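PDB 1YB3: DUF3201 domain-containing protein, which is of unknown function, a conserved hypothetical protein of the DUF3201 family from the hyperthermophile Pyrococcus furiosus. Local coordinates for residues A[50-55]-A[59-64]. Sequence-based numbering, arbitrary orientation.
Sequences AYLYID and EEMKYP
L52 and E59 form an antiparallel hydrogen-bonded pair, their backbone N and O atoms exchanging two bonds, and next to it Y51 and E60 make the non-hydrogen-bonded pair, with CA atoms 4.2 Å apart. One step further the M61 N-H reaches A50 O at 2.8 Å, close to straight at 167°, which carries the pairing past the regular strands. On the face with Y51 and E60, the aliphatic part of the glutamate lies over the tyrosine ring: E60 CB sits 3.9 Å from the ring centroid, a CH-pi contact almost on the ring normal. E60 leaves with CG anti to its backbone N (chi1 -168°) and runs extended from there, which carries its carboxylate out toward the phenol end, its plane nearly parallel to the ring, 16° apart. A water donates to E60 OE1 and makes a weak bond to Y51 OH, while K62 NZ forms a long salt bridge with the same OE1. F117 stacks on the Y51 ring. L52 and selenomethionine M61 cross at about a right angle, L52 CD2 meeting M61 CG at 3.5 Å; the M61 chain then bends at chi3, returning CE to 3.6 Å from A50 CB. Both are buried and touch T79. I54 CD1 rests against E59 CB at 3.8 Å. Together these contacts hold together a two-stranded beta hairpin, 51-54 with 57-60, in the connection between neighbouring strands 40-47 and 65-71 of the large antiparallel sheet.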
ATOM      1  N   ALA A  50      12.680  -4.737  -1.470  1.00 23.96           N
ATOM      2  CA  ALA A  50      11.713  -3.661  -1.612  1.00 25.62           C
ATOM      3  C   ALA A  50      12.296  -2.365  -1.044  1.00 24.76           C
ATOM      4  O   ALA A  50      13.141  -2.406  -0.132  1.00 26.79           O
ATOM      5  CB  ALA A  50      10.412  -4.046  -0.865  1.00 24.40           C
ATOM      6  N   TYR A  51      11.856  -1.211  -1.553  1.00 21.66           N
ATOM      7  CA  TYR A  51      12.343   0.060  -1.046  1.00 20.30           C
ATOM      8  C   TYR A  51      11.311   0.659  -0.093  1.00 22.49           C
ATOM      9  O   TYR A  51      10.099   0.424  -0.252  1.00 23.92           O
ATOM     10  CB  TYR A  51      12.582   1.054  -2.190  1.00 24.97           C
ATOM     11  CG  TYR A  51      13.827   0.833  -3.035  1.00 25.44           C
ATOM     12  CD1 TYR A  51      14.868   1.773  -3.038  1.00 27.38           C
ATOM     13  CD2 TYR A  51      13.949  -0.291  -3.848  1.00 27.41           C
ATOM     14  CE1 TYR A  51      16.008   1.587  -3.836  1.00 25.73           C
ATOM     15  CE2 TYR A  51      15.087  -0.488  -4.639  1.00 27.53           C
ATOM     16  CZ  TYR A  51      16.100   0.465  -4.626  1.00 27.22           C
ATOM     17  OH  TYR A  51      17.214   0.273  -5.404  1.00 28.20           O
ATOM     18  N   LEU A  52      11.772   1.450   0.869  1.00 24.56           N
ATOM     19  CA  LEU A  52      10.853   2.294   1.625  1.00 29.41           C
ATOM     20  C   LEU A  52      11.361   3.725   1.693  1.00 29.96           C
ATOM     21  O   LEU A  52      12.560   3.990   1.542  1.00 31.34           O
ATOM     22  CB  LEU A  52      10.528   1.713   3.014  1.00 33.01           C
ATOM     23  CG  LEU A  52      11.503   1.946   4.164  1.00 32.50           C
ATOM     24  CD1 LEU A  52      10.897   1.478   5.490  1.00 35.09           C
ATOM     25  CD2 LEU A  52      12.813   1.246   3.895  1.00 36.52           C
ATOM     26  N   TYR A  53      10.427   4.646   1.878  1.00 31.24           N
ATOM     27  CA  TYR A  53      10.726   6.053   1.891  1.00 28.71           C
ATOM     28  C   TYR A  53      11.053   6.475   3.318  1.00 30.67           C
ATOM     29  O   TYR A  53      10.149   6.655   4.145  1.00 27.06           O
ATOM     30  CB  TYR A  53       9.528   6.841   1.344  1.00 31.59           C
ATOM     31  CG  TYR A  53       9.854   8.250   0.891  1.00 31.92           C
ATOM     32  CD1 TYR A  53      10.592   8.481  -0.273  1.00 32.74           C
ATOM     33  CD2 TYR A  53       9.407   9.354   1.619  1.00 31.23           C
ATOM     34  CE1 TYR A  53      10.885   9.779  -0.696  1.00 31.58           C
ATOM     35  CE2 TYR A  53       9.689  10.654   1.209  1.00 31.52           C
ATOM     36  CZ  TYR A  53      10.432  10.858   0.052  1.00 32.67           C
ATOM     37  OH  TYR A  53      10.711  12.146  -0.352  1.00 35.47           O
ATOM     38  N   ILE A  54      12.349   6.616   3.605  1.00 33.03           N
ATOM     39  CA  ILE A  54      12.809   7.045   4.940  1.00 37.78           C
ATOM     40  C   ILE A  54      13.502   8.387   4.868  1.00 41.06           C
ATOM     41  O   ILE A  54      14.438   8.570   4.074  1.00 40.33           O
ATOM     42  CB  ILE A  54      13.837   6.084   5.590  1.00 39.11           C
ATOM     43  CG1 ILE A  54      13.565   4.629   5.247  1.00 36.52           C
ATOM     44  CG2 ILE A  54      13.895   6.316   7.118  1.00 40.31           C
ATOM     45  CD1 ILE A  54      14.777   3.745   5.473  1.00 38.83           C
ATOM     46  N   ASP A  55      13.044   9.316   5.711  1.00 43.91           N
ATOM     47  CA  ASP A  55      13.643  10.649   5.842  1.00 46.08           C
ATOM     48  C   ASP A  55      13.949  11.305   4.485  1.00 44.71           C
ATOM     49  O   ASP A  55      15.062  11.790   4.246  1.00 44.26           O
ATOM     50  CB  ASP A  55      14.893  10.594   6.744  1.00 49.40           C
ATOM     51  CG  ASP A  55      14.627   9.893   8.076  1.00 51.94           C
ATOM     52  OD1 ASP A  55      13.540  10.101   8.661  1.00 53.42           O
ATOM     53  OD2 ASP A  55      15.505   9.132   8.542  1.00 54.06           O
ATOM     54  N   GLU A  59      15.034   3.988   0.131  1.00 29.74           N
ATOM     55  CA  GLU A  59      16.151   3.148   0.573  1.00 27.50           C
ATOM     56  C   GLU A  59      15.794   1.679   0.449  1.00 26.69           C
ATOM     57  O   GLU A  59      14.706   1.273   0.866  1.00 27.39           O
ATOM     58  CB  GLU A  59      16.472   3.427   2.048  1.00 30.92           C
ATOM     59  CG  GLU A  59      16.816   4.864   2.389  1.00 35.72           C
ATOM     60  CD  GLU A  59      18.213   5.263   1.953  1.00 41.05           C
ATOM     61  OE1 GLU A  59      19.021   4.366   1.615  1.00 44.13           O
ATOM     62  OE2 GLU A  59      18.505   6.478   1.953  1.00 44.71           O
ATOM     63  N   GLU A  60      16.707   0.871  -0.096  1.00 23.04           N
ATOM     64  CA  GLU A  60      16.428  -0.549  -0.278  1.00 22.13           C
ATOM     65  C   GLU A  60      16.538  -1.353   1.007  1.00 23.29           C
ATOM     66  O   GLU A  60      17.490  -1.205   1.764  1.00 23.07           O
ATOM     67  CB  GLU A  60      17.336  -1.155  -1.358  1.00 23.15           C
ATOM     68  CG  GLU A  60      16.901  -2.534  -1.795  1.00 25.73           C
ATOM     69  CD  GLU A  60      17.804  -3.138  -2.847  1.00 28.49           C
ATOM     70  OE1 GLU A  60      18.697  -2.421  -3.346  1.00 30.77           O
ATOM     71  OE2 GLU A  60      17.607  -4.328  -3.174  1.00 28.88           O
HETATM   72  N   MSE A  61      15.536  -2.191   1.251  1.00 22.65           N
HETATM   73  CA  MSE A  61      15.590  -3.170   2.326  1.00 21.87           C
HETATM   74  C   MSE A  61      16.124  -4.474   1.759  1.00 22.93           C
HETATM   75  O   MSE A  61      15.408  -5.198   1.081  1.00 21.77           O
HETATM   76  CB  MSE A  61      14.194  -3.403   2.921  1.00 24.83           C
HETATM   77  CG  MSE A  61      13.546  -2.157   3.430  1.00 22.39           C
HETATM   78 SE   MSE A  61      11.715  -2.475   4.142  1.00 28.53          SE
HETATM   79  CE  MSE A  61      10.755  -2.554   2.415  1.00 27.36           C
ATOM     80  N   LYS A  62      17.394  -4.785   2.037  1.00 24.22           N
ATOM     81  CA  LYS A  62      17.945  -6.074   1.598  1.00 26.05           C
ATOM     82  C   LYS A  62      17.450  -7.227   2.496  1.00 25.90           C
ATOM     83  O   LYS A  62      17.588  -8.414   2.160  1.00 31.10           O
ATOM     84  CB  LYS A  62      19.480  -6.030   1.570  1.00 31.38           C
ATOM     85  CG  LYS A  62      20.067  -4.792   0.910  1.00 35.44           C
ATOM     86  CD  LYS A  62      20.216  -4.940  -0.601  1.00 39.91           C
ATOM     87  CE  LYS A  62      21.128  -3.854  -1.150  1.00 41.62           C
ATOM     88  NZ  LYS A  62      21.754  -4.233  -2.456  1.00 44.95           N
ATOM     89  N   TYR A  63      16.888  -6.869   3.646  1.00 22.79           N
ATOM     90  CA  TYR A  63      16.226  -7.808   4.530  1.00 15.95           C
ATOM     91  C   TYR A  63      14.746  -8.057   4.107  1.00 18.20           C
ATOM     92  O   TYR A  63      14.173  -7.231   3.416  1.00 22.62           O
ATOM     93  CB  TYR A  63      16.265  -7.260   5.939  1.00 22.61           C
ATOM     94  CG  TYR A  63      15.691  -5.866   6.116  1.00 21.84           C
ATOM     95  CD1 TYR A  63      14.347  -5.685   6.505  1.00 23.82           C
ATOM     96  CD2 TYR A  63      16.493  -4.729   5.956  1.00 22.00           C
ATOM     97  CE1 TYR A  63      13.831  -4.415   6.703  1.00 21.87           C
ATOM     98  CE2 TYR A  63      15.976  -3.442   6.144  1.00 22.08           C
ATOM     99  CZ  TYR A  63      14.640  -3.300   6.520  1.00 22.07           C
ATOM    100  OH  TYR A  63      14.133  -2.031   6.716  1.00 22.99           O
ATOM    101  N   PRO A  64      14.171  -9.204   4.509  1.00 20.24           N
ATOM    102  CA  PRO A  64      12.787  -9.500   4.127  1.00 17.82           C
ATOM    103  C   PRO A  64      11.821  -8.747   5.024  1.00 19.44           C
ATOM    104  O   PRO A  64      12.138  -8.397   6.157  1.00 19.83           O
ATOM    105  CB  PRO A  64      12.658 -10.980   4.415  1.00 19.38           C
ATOM    106  CG  PRO A  64      13.575 -11.198   5.598  1.00 19.76           C
ATOM    107  CD  PRO A  64      14.752 -10.308   5.290  1.00 19.04           C
TER
HETATM  108  O   HOH W   1      12.088  -6.195   1.447  1.00 26.24           O
HETATM  109  O   HOH W   2      20.009  -0.064  -3.377  1.00 40.90           O